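Local atomic coordinates of D-isomer specific 2-hydroxyacid dehydrogenase family protein (PDB entry 3HG7), a protein that probably acts as an NAD-dependent oxidoreductase of the D-isomer specific 2-hydroxyacid dehydrogenase family. Residues 106-115 against 223-231; 87-96 against 305-313. The protein carries 1 engineered substitution. All coordinates share one frame; numbering follows the deposited sequence.

The two interactions lie on opposite sides of the chain's centre, their own centres 31 Å apart and their nearest atoms about 10 Å apart, without touching. Interaction 2 pairs strand 91-93, the last strand of the five-stranded parallel sheet, with the tail that follows helix 286-301. Soon after that strand the chain enters helix 100-115, which in interaction 1 packs on strand 225-228 of the seven-stranded parallel sheet. Along the sequence both segments of interaction 1 therefore fall between the two of interaction 2. The chain leaves one lobe, builds the probable NAD-binding lobe and returns, so the C-terminal tail docks on the edge of the sheet built by the N-terminal residues.

Interaction 1 (106-115 against 223-231); sequences YVFGHLLSLM and GAILFNVGR
Apolar helix-on-sheet packing joins helix 100-115 to strand 225-228, an inner strand of the seven-stranded parallel sheet, with no hydrogen bond between the two segments. The local axes run nearly antiparallel, at 152°, and lie 10.5 Å apart. Phe227 is the centre of the contact: its ring projects from the strand against the helix, and Val107 CG1 sits over the middle of one face, 4.1 Å from the ring centroid in a CH-pi contact. The edge of the same ring meets Leu111 N and His110 CB, the latter 3.6 Å from Phe227 CE1. Val107 O, already engaged by Leu111 N within the helix, comes within 3.3 Å of Phe227 CZ. In this Rossmann-type sheet, strands 197-200 and 251-254 flank strand 225-228, and Val197 and Val253 also touch Phe227. Further along the helix, Leu114 CD1 and Ile225 CG2 meet tip to tip at 3.7 Å. Ile225 CD1, carried by a CG1 that stands anti to the carbonyl carbon (chi1 -62°), reaches both Leu114 CD1 and Leu111 CD1, the latter 3.8 Å away. At the other end, Tyr106 CE2 rests 3.7 Å from Val229 CG1. The tyrosine hydroxyl is hydrogen-bonded to Thr277 OG1, and an Asx turn, Gly230 N to Asn228 OD1, spans Val229 just after the strand.

Interaction 2 (87-96 against 305-313); sequences RRDYQLTNVR and PLDGKIDFD
Phe312, with the most surface buried here, packs against both Arg88 and Tyr90, by its face and its edge respectively. Arg88 CG lies over one face of the phenylalanine ring, 3.5 Å from its centroid, a CH-pi contact of the aliphatic stem; the extended chain carries the guanidinium past Phe312 CB. The ring also turns its edge to the face of Tyr90, a T-shaped pair with planes at 75° and centroids 5.5 Å apart. Chi1 of 70° places the tyrosine CG between its backbone N and carbonyl carbon, so that the ring presents a face to the Phe312 edge. In Leu92, next in buried surface, CB lies 4.0 Å from Phe312 CZ. Its CD2 branch runs alongside Ile310, both side chains pointing the same way. Strand 91-93 ends the five-stranded parallel sheet, and the C-terminal tail docks along it through a single beta bridge between Thr93 and Lys309. Leu92 O accepts from Ile310 N at 2.8 Å, and Asn94 N donates to Gly308 O at 2.9 Å. A water accepting from Leu92 N and donating to Ile310 O prolongs this pairing. Gln91 lies against Leu306 CD1, and a second water accepts from Leu306 N. Arg96 NH2 forms a 3.3 Å salt bridge with Asp307 OD1, Asp307 OD2 lying over one guanidinium face, toward its rim. Toward neighbouring strand 70-73, Thr93 OG1 is hydrogen-bonded to Gln72 and Trp70.

Interaction 1 (106-115 against 223-231)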
loop_
_atom_site.group_PDB
_atom_site.type_symbol
_atom_site.label_atom_id
_atom_site.label_comp_id
_atom_site.label_asym_id
_atom_site.label_seq_id
_atom_site.Cartn_x
_atom_site.Cartn_y
_atom_site.Cartn_z
ATOM N N TYR A 106 -2.625 -7.574 -7.816
ATOM C CA TYR A 106 -2.548 -6.276 -8.477
ATOM C C TYR A 106 -1.343 -6.235 -9.398
ATOM O O TYR A 106 -1.445 -5.840 -10.578
ATOM C CB TYR A 106 -2.409 -5.164 -7.417
ATOM C CG TYR A 106 -2.167 -3.798 -8.003
ATOM C CD1 TYR A 106 -3.239 -2.960 -8.310
ATOM C CD2 TYR A 106 -0.860 -3.328 -8.194
ATOM C CE1 TYR A 106 -3.029 -1.698 -8.822
ATOM C CE2 TYR A 106 -0.620 -2.078 -8.717
ATOM C CZ TYR A 106 -1.713 -1.277 -9.029
ATOM O OH TYR A 106 -1.519 -0.045 -9.538
ATOM N N VAL A 107 -0.200 -6.655 -8.870
ATOM C CA VAL A 107 1.038 -6.518 -9.597
ATOM C C VAL A 107 0.978 -7.452 -10.814
ATOM O O VAL A 107 1.243 -7.011 -11.919
ATOM C CB VAL A 107 2.269 -6.853 -8.711
ATOM C CG1 VAL A 107 3.530 -7.087 -9.574
ATOM C CG2 VAL A 107 2.514 -5.694 -7.684
ATOM N N PHE A 108 0.589 -8.711 -10.599
ATOM C CA PHE A 108 0.600 -9.674 -11.728
ATOM C C PHE A 108 -0.588 -9.483 -12.691
ATOM O O PHE A 108 -0.461 -9.761 -13.860
ATOM C CB PHE A 108 0.768 -11.107 -11.231
ATOM C CG PHE A 108 2.181 -11.435 -10.873
ATOM C CD1 PHE A 108 2.979 -12.149 -11.759
ATOM C CD2 PHE A 108 2.729 -10.996 -9.684
ATOM C CE1 PHE A 108 4.322 -12.431 -11.443
ATOM C CE2 PHE A 108 4.052 -11.273 -9.346
ATOM C CZ PHE A 108 4.851 -12.000 -10.240
ATOM N N GLY A 109 -1.736 -8.990 -12.214
ATOM C CA GLY A 109 -2.812 -8.613 -13.121
ATOM C C GLY A 109 -2.338 -7.509 -14.066
ATOM O O GLY A 109 -2.506 -7.594 -15.290
ATOM N N HIS A 110 -1.704 -6.490 -13.503
ATOM C CA HIS A 110 -1.225 -5.375 -14.314
ATOM C C HIS A 110 -0.076 -5.832 -15.218
ATOM O O HIS A 110 0.027 -5.437 -16.374
ATOM C CB HIS A 110 -0.787 -4.207 -13.458
ATOM C CG HIS A 110 -1.925 -3.308 -13.072
ATOM N ND1 HIS A 110 -2.413 -2.340 -13.918
ATOM C CD2 HIS A 110 -2.675 -3.244 -11.950
ATOM C CE1 HIS A 110 -3.411 -1.704 -13.330
ATOM N NE2 HIS A 110 -3.609 -2.246 -12.144
ATOM N N LEU A 111 0.776 -6.677 -14.670
ATOM C CA LEU A 111 1.923 -7.135 -15.412
ATOM C C LEU A 111 1.474 -7.988 -16.600
ATOM O O LEU A 111 1.943 -7.794 -17.725
ATOM C CB LEU A 111 2.866 -7.930 -14.508
ATOM C CG LEU A 111 4.055 -8.604 -15.198
ATOM C CD1 LEU A 111 4.940 -7.556 -15.817
ATOM C CD2 LEU A 111 4.863 -9.576 -14.260
ATOM N N LEU A 112 0.559 -8.919 -16.359
ATOM C CA LEU A 112 0.133 -9.791 -17.452
ATOM C C LEU A 112 -0.731 -8.981 -18.416
ATOM O O LEU A 112 -0.671 -9.230 -19.608
ATOM C CB LEU A 112 -0.596 -11.006 -16.911
ATOM C CG LEU A 112 0.352 -11.920 -16.126
ATOM C CD1 LEU A 112 -0.404 -12.915 -15.268
ATOM C CD2 LEU A 112 1.252 -12.630 -17.204
ATOM N N SER A 113 -1.500 -7.996 -17.910
ATOM C CA SER A 113 -2.239 -7.117 -18.821
ATOM C C SER A 113 -1.309 -6.500 -19.870
ATOM O O SER A 113 -1.611 -6.511 -21.066
ATOM C CB SER A 113 -3.042 -6.045 -18.074
ATOM O OG SER A 113 -3.711 -5.212 -19.018
ATOM N N LEU A 114 -0.185 -5.979 -19.394
ATOM C CA LEU A 114 0.838 -5.368 -20.225
ATOM C C LEU A 114 1.531 -6.357 -21.157
ATOM O O LEU A 114 1.674 -6.133 -22.366
ATOM C CB LEU A 114 1.904 -4.734 -19.334
ATOM C CG LEU A 114 1.456 -3.457 -18.624
ATOM C CD1 LEU A 114 2.534 -3.119 -17.619
ATOM C CD2 LEU A 114 1.182 -2.318 -19.636
ATOM N N MET A 115 2.028 -7.432 -20.564
ATOM C CA MET A 115 2.746 -8.469 -21.330
ATOM C C MET A 115 1.923 -9.086 -22.475
ATOM O O MET A 115 2.471 -9.382 -23.531
ATOM C CB MET A 115 3.260 -9.557 -20.358
ATOM C CG MET A 115 4.474 -9.175 -19.457
ATOM S SD MET A 115 5.941 -8.557 -20.327
ATOM C CE MET A 115 6.573 -10.068 -21.120
ATOM N N GLY A 223 12.821 -1.650 -21.767
ATOM C CA GLY A 223 11.502 -2.282 -21.728
ATOM C C GLY A 223 11.068 -2.684 -20.331
ATOM O O GLY A 223 10.162 -3.500 -20.167
ATOM N N ALA A 224 11.699 -2.103 -19.321
ATOM C CA ALA A 224 11.388 -2.436 -17.942
ATOM C C ALA A 224 10.054 -1.828 -17.551
ATOM O O ALA A 224 9.669 -0.784 -18.061
ATOM C CB ALA A 224 12.453 -1.926 -17.010
ATOM N N ILE A 225 9.378 -2.500 -16.636
ATOM C CA ILE A 225 8.088 -2.045 -16.148
ATOM C C ILE A 225 8.347 -1.766 -14.688
ATOM O O ILE A 225 8.818 -2.635 -13.962
ATOM C CB ILE A 225 7.001 -3.136 -16.313
ATOM C CG1 ILE A 225 6.831 -3.459 -17.805
ATOM C CG2 ILE A 225 5.663 -2.671 -15.689
ATOM C CD1 ILE A 225 6.102 -4.759 -18.115
ATOM N N LEU A 226 8.039 -0.553 -14.264
ATOM C CA LEU A 226 8.188 -0.154 -12.866
ATOM C C LEU A 226 6.848 0.018 -12.183
ATOM O O LEU A 226 6.040 0.779 -12.677
ATOM C CB LEU A 226 8.929 1.182 -12.788
ATOM C CG LEU A 226 9.008 1.862 -11.410
ATOM C CD1 LEU A 226 9.758 0.995 -10.406
ATOM C CD2 LEU A 226 9.664 3.221 -11.533
ATOM N N PHE A 227 6.644 -0.667 -11.051
ATOM C CA PHE A 227 5.460 -0.475 -10.183
ATOM C C PHE A 227 5.846 0.318 -8.954
ATOM O O PHE A 227 6.852 -0.004 -8.292
ATOM C CB PHE A 227 4.937 -1.808 -9.651
ATOM C CG PHE A 227 4.249 -2.665 -10.682
ATOM C CD1 PHE A 227 2.878 -2.825 -10.644
ATOM C CD2 PHE A 227 4.985 -3.356 -11.648
ATOM C CE1 PHE A 227 2.223 -3.625 -11.599
ATOM C CE2 PHE A 227 4.356 -4.155 -12.596
ATOM C CZ PHE A 227 2.968 -4.302 -12.559
ATOM N N ASN A 228 5.017 1.294 -8.596
ATOM C CA ASN A 228 5.144 1.888 -7.283
ATOM C C ASN A 228 3.864 1.755 -6.507
ATOM O O ASN A 228 2.851 2.366 -6.859
ATOM C CB ASN A 228 5.532 3.352 -7.326
ATOM C CG ASN A 228 5.874 3.898 -5.912
ATOM O OD1 ASN A 228 6.121 3.127 -4.974
ATOM N ND2 ASN A 228 5.868 5.205 -5.767
ATOM N N VAL A 229 3.927 0.945 -5.459
ATOM C CA VAL A 229 2.774 0.709 -4.606
ATOM C C VAL A 229 3.081 1.031 -3.126
ATOM O O VAL A 229 2.268 0.737 -2.249
ATOM C CB VAL A 229 2.343 -0.741 -4.717
ATOM C CG1 VAL A 229 1.817 -1.047 -6.126
ATOM C CG2 VAL A 229 3.540 -1.632 -4.428
ATOM N N GLY A 230 4.259 1.603 -2.855
ATOM C CA GLY A 230 4.634 2.032 -1.500
ATOM C C GLY A 230 4.098 3.413 -1.159
ATOM O O GLY A 230 2.979 3.543 -0.672
ATOM N N ARG A 231 4.892 4.453 -1.405
ATOM C CA ARG A 231 4.409 5.833 -1.238
ATOM C C ARG A 231 4.874 6.653 -2.422
ATOM O O ARG A 231 5.934 6.377 -2.983
ATOM C CB ARG A 231 4.915 6.475 0.070
ATOM C CG ARG A 231 4.892 5.586 1.329
ATOM C CD ARG A 231 3.483 5.381 1.927
ATOM N NE ARG A 231 2.750 6.631 2.146
ATOM C CZ ARG A 231 2.982 7.496 3.138
ATOM N NH1 ARG A 231 3.952 7.277 4.027
ATOM N NH2 ARG A 231 2.243 8.598 3.238
#

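Interaction 2 (87-96 against 305-313)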
loop_
_atom_site.group_PDB
_atom_site.type_symbol
_atom_site.label_atom_id
_atom_site.label_comp_id
_atom_site.label_asym_id
_atom_site.label_seq_id
_atom_site.Cartn_x
_atom_site.Cartn_y
_atom_site.Cartn_z
ATOM N N ARG A 87 -2.164 15.228 19.106
ATOM C CA ARG A 87 -1.902 14.573 20.377
ATOM C C ARG A 87 -1.215 13.224 20.200
ATOM O O ARG A 87 -1.366 12.550 19.180
ATOM C CB ARG A 87 -3.215 14.397 21.159
ATOM C CG ARG A 87 -4.140 13.282 20.633
ATOM C CD ARG A 87 -5.571 13.442 21.186
ATOM N NE ARG A 87 -5.576 13.440 22.651
ATOM C CZ ARG A 87 -6.450 14.097 23.410
ATOM N NH1 ARG A 87 -7.395 14.865 22.864
ATOM N NH2 ARG A 87 -6.347 14.028 24.736
ATOM N N ARG A 88 -0.473 12.831 21.228
ATOM C CA ARG A 88 0.232 11.560 21.219
ATOM C C ARG A 88 0.004 10.754 22.491
ATOM O O ARG A 88 0.767 9.832 22.791
ATOM C CB ARG A 88 1.721 11.801 20.967
ATOM C CG ARG A 88 2.003 12.065 19.505
ATOM C CD ARG A 88 3.335 12.723 19.269
ATOM N NE ARG A 88 3.598 12.819 17.829
ATOM C CZ ARG A 88 4.754 13.204 17.300
ATOM N NH1 ARG A 88 4.895 13.270 15.983
ATOM N NH2 ARG A 88 5.765 13.531 18.094
ATOM N N ASP A 89 -1.064 11.072 23.219
ATOM C CA ASP A 89 -1.300 10.488 24.537
ATOM C C ASP A 89 -2.248 9.287 24.470
ATOM O O ASP A 89 -3.163 9.163 25.297
ATOM C CB ASP A 89 -1.856 11.549 25.511
ATOM C CG ASP A 89 -3.112 12.230 24.973
ATOM O OD1 ASP A 89 -3.521 11.928 23.826
ATOM O OD2 ASP A 89 -3.693 13.063 25.687
ATOM N N TYR A 90 -2.035 8.445 23.468
ATOM C CA TYR A 90 -2.796 7.226 23.223
ATOM C C TYR A 90 -1.948 6.237 22.398
ATOM O O TYR A 90 -0.895 6.603 21.834
ATOM C CB TYR A 90 -4.131 7.542 22.496
ATOM C CG TYR A 90 -3.945 7.994 21.056
ATOM C CD1 TYR A 90 -3.720 9.330 20.748
ATOM C CD2 TYR A 90 -3.933 7.062 20.016
ATOM C CE1 TYR A 90 -3.508 9.743 19.435
ATOM C CE2 TYR A 90 -3.745 7.457 18.690
ATOM C CZ TYR A 90 -3.534 8.810 18.413
ATOM O OH TYR A 90 -3.332 9.211 17.101
ATOM N N GLN A 91 -2.402 4.992 22.311
ATOM C CA GLN A 91 -1.714 3.988 21.516
ATOM C C GLN A 91 -2.332 3.968 20.136
ATOM O O GLN A 91 -3.529 3.736 20.001
ATOM C CB GLN A 91 -1.858 2.597 22.113
ATOM C CG GLN A 91 -1.308 2.458 23.529
ATOM C CD GLN A 91 -0.934 1.033 23.826
ATOM O OE1 GLN A 91 0.044 0.514 23.287
ATOM N NE2 GLN A 91 -1.738 0.372 24.641
ATOM N N LEU A 92 -1.514 4.191 19.122
ATOM C CA LEU A 92 -1.986 4.046 17.733
ATOM C C LEU A 92 -1.462 2.735 17.145
ATOM O O LEU A 92 -0.253 2.459 17.233
ATOM C CB LEU A 92 -1.495 5.224 16.886
ATOM C CG LEU A 92 -1.788 5.182 15.376
ATOM C CD1 LEU A 92 -3.305 5.233 15.046
ATOM C CD2 LEU A 92 -1.035 6.360 14.790
ATOM N N THR A 93 -2.356 1.932 16.552
ATOM C CA THR A 93 -1.934 0.777 15.744
ATOM C C THR A 93 -2.447 0.889 14.316
ATOM O O THR A 93 -3.504 1.462 14.065
ATOM C CB THR A 93 -2.429 -0.549 16.328
ATOM O OG1 THR A 93 -3.840 -0.478 16.460
ATOM C CG2 THR A 93 -1.803 -0.821 17.718
ATOM N N ASN A 94 -1.700 0.337 13.374
ATOM C CA ASN A 94 -2.179 0.328 12.007
ATOM C C ASN A 94 -2.503 -1.091 11.614
ATOM O O ASN A 94 -2.566 -1.969 12.490
ATOM C CB ASN A 94 -1.157 0.987 11.091
ATOM C CG ASN A 94 0.071 0.125 10.870
ATOM O OD1 ASN A 94 0.424 -0.711 11.710
ATOM N ND2 ASN A 94 0.743 0.332 9.734
ATOM N N VAL A 95 -2.691 -1.323 10.308
ATOM C CA VAL A 95 -3.013 -2.624 9.762
ATOM C C VAL A 95 -1.767 -3.121 9.017
ATOM O O VAL A 95 -1.233 -2.418 8.147
ATOM C CB VAL A 95 -4.293 -2.532 8.792
ATOM C CG1 VAL A 95 -4.465 -3.822 8.029
ATOM C CG2 VAL A 95 -5.536 -2.272 9.601
ATOM N N ARG A 96 -1.248 -4.281 9.419
ATOM C CA ARG A 96 -0.141 -4.882 8.682
ATOM C C ARG A 96 -0.287 -6.382 8.472
ATOM O O ARG A 96 -1.056 -7.037 9.161
ATOM C CB ARG A 96 1.202 -4.505 9.311
ATOM C CG ARG A 96 1.450 -5.041 10.707
ATOM C CD ARG A 96 2.940 -5.314 10.828
ATOM N NE ARG A 96 3.299 -6.269 11.882
ATOM C CZ ARG A 96 3.108 -7.589 11.822
ATOM N NH1 ARG A 96 2.522 -8.154 10.768
ATOM N NH2 ARG A 96 3.487 -8.346 12.853
ATOM N N PRO A 305 1.364 -5.886 25.154
ATOM C CA PRO A 305 1.756 -5.082 23.981
ATOM C C PRO A 305 0.888 -5.317 22.767
ATOM O O PRO A 305 0.567 -6.463 22.435
ATOM C CB PRO A 305 3.198 -5.537 23.691
ATOM C CG PRO A 305 3.679 -6.166 24.934
ATOM C CD PRO A 305 2.488 -6.717 25.649
ATOM N N LEU A 306 0.502 -4.216 22.108
ATOM C CA LEU A 306 -0.291 -4.284 20.893
ATOM C C LEU A 306 0.564 -4.543 19.673
ATOM O O LEU A 306 1.725 -4.108 19.622
ATOM C CB LEU A 306 -1.124 -3.007 20.674
ATOM C CG LEU A 306 -1.825 -2.465 21.918
ATOM C CD1 LEU A 306 -2.646 -1.264 21.487
ATOM C CD2 LEU A 306 -2.705 -3.604 22.435
ATOM N N ASP A 307 -0.014 -5.268 18.727
ATOM C CA ASP A 307 0.636 -5.508 17.438
ATOM C C ASP A 307 0.268 -4.372 16.497
ATOM O O ASP A 307 -0.828 -3.812 16.581
ATOM C CB ASP A 307 0.198 -6.845 16.840
ATOM C CG ASP A 307 1.040 -7.255 15.593
ATOM O OD1 ASP A 307 2.285 -7.079 15.599
ATOM O OD2 ASP A 307 0.442 -7.736 14.616
ATOM N N GLY A 308 1.205 -4.026 15.621
ATOM C CA GLY A 308 1.011 -2.966 14.652
ATOM C C GLY A 308 1.167 -1.611 15.309
ATOM O O GLY A 308 0.717 -0.600 14.779
ATOM N N LYS A 309 1.811 -1.595 16.468
ATOM C CA LYS A 309 1.928 -0.381 17.239
ATOM C C LYS A 309 2.838 0.600 16.522
ATOM O O LYS A 309 3.920 0.231 16.052
ATOM C CB LYS A 309 2.479 -0.666 18.649
ATOM C CG LYS A 309 3.030 0.558 19.315
ATOM C CD LYS A 309 1.941 1.286 20.034
ATOM C CE LYS A 309 2.097 1.065 21.514
ATOM N NZ LYS A 309 2.639 2.253 22.206
ATOM N N ILE A 310 2.408 1.852 16.495
ATOM C CA ILE A 310 3.137 2.941 15.875
ATOM C C ILE A 310 3.909 3.737 16.920
ATOM O O ILE A 310 3.353 4.167 17.927
ATOM C CB ILE A 310 2.164 3.868 15.092
ATOM C CG1 ILE A 310 1.430 3.072 14.009
ATOM C CG2 ILE A 310 2.879 5.085 14.530
ATOM C CD1 ILE A 310 2.307 2.433 12.927
ATOM N N ASP A 311 5.206 3.904 16.690
ATOM C CA ASP A 311 6.048 4.710 17.569
ATOM C C ASP A 311 5.977 6.149 17.072
ATOM O O ASP A 311 6.408 6.441 15.956
ATOM C CB ASP A 311 7.496 4.196 17.540
ATOM C CG ASP A 311 8.437 4.999 18.440
ATOM O OD1 ASP A 311 8.008 5.490 19.515
ATOM O OD2 ASP A 311 9.626 5.131 18.069
ATOM N N PHE A 312 5.416 7.041 17.882
ATOM C CA PHE A 312 5.320 8.448 17.490
ATOM C C PHE A 312 6.706 9.094 17.234
ATOM O O PHE A 312 6.843 9.962 16.360
ATOM C CB PHE A 312 4.473 9.240 18.497
ATOM C CG PHE A 312 2.977 9.010 18.349
ATOM C CD1 PHE A 312 2.330 9.282 17.144
ATOM C CD2 PHE A 312 2.222 8.532 19.415
ATOM C CE1 PHE A 312 0.954 9.084 17.003
ATOM C CE2 PHE A 312 0.841 8.330 19.283
ATOM C CZ PHE A 312 0.211 8.601 18.075
ATOM N N ASP A 313 7.726 8.624 17.954
ATOM C CA ASP A 313 9.121 9.011 17.697
ATOM C C ASP A 313 9.795 8.077 16.685
ATOM O O ASP A 313 9.671 8.247 15.466
ATOM C CB ASP A 313 9.919 9.006 19.002
ATOM C CG ASP A 313 9.174 9.682 20.138
ATOM O OD1 ASP A 313 8.839 8.997 21.131
ATOM O OD2 ASP A 313 8.908 10.897 20.028
HETATM O O HOH W 1 1.518 -1.658 23.436
HETATM O O HOH W 2 1.214 4.764 19.498
#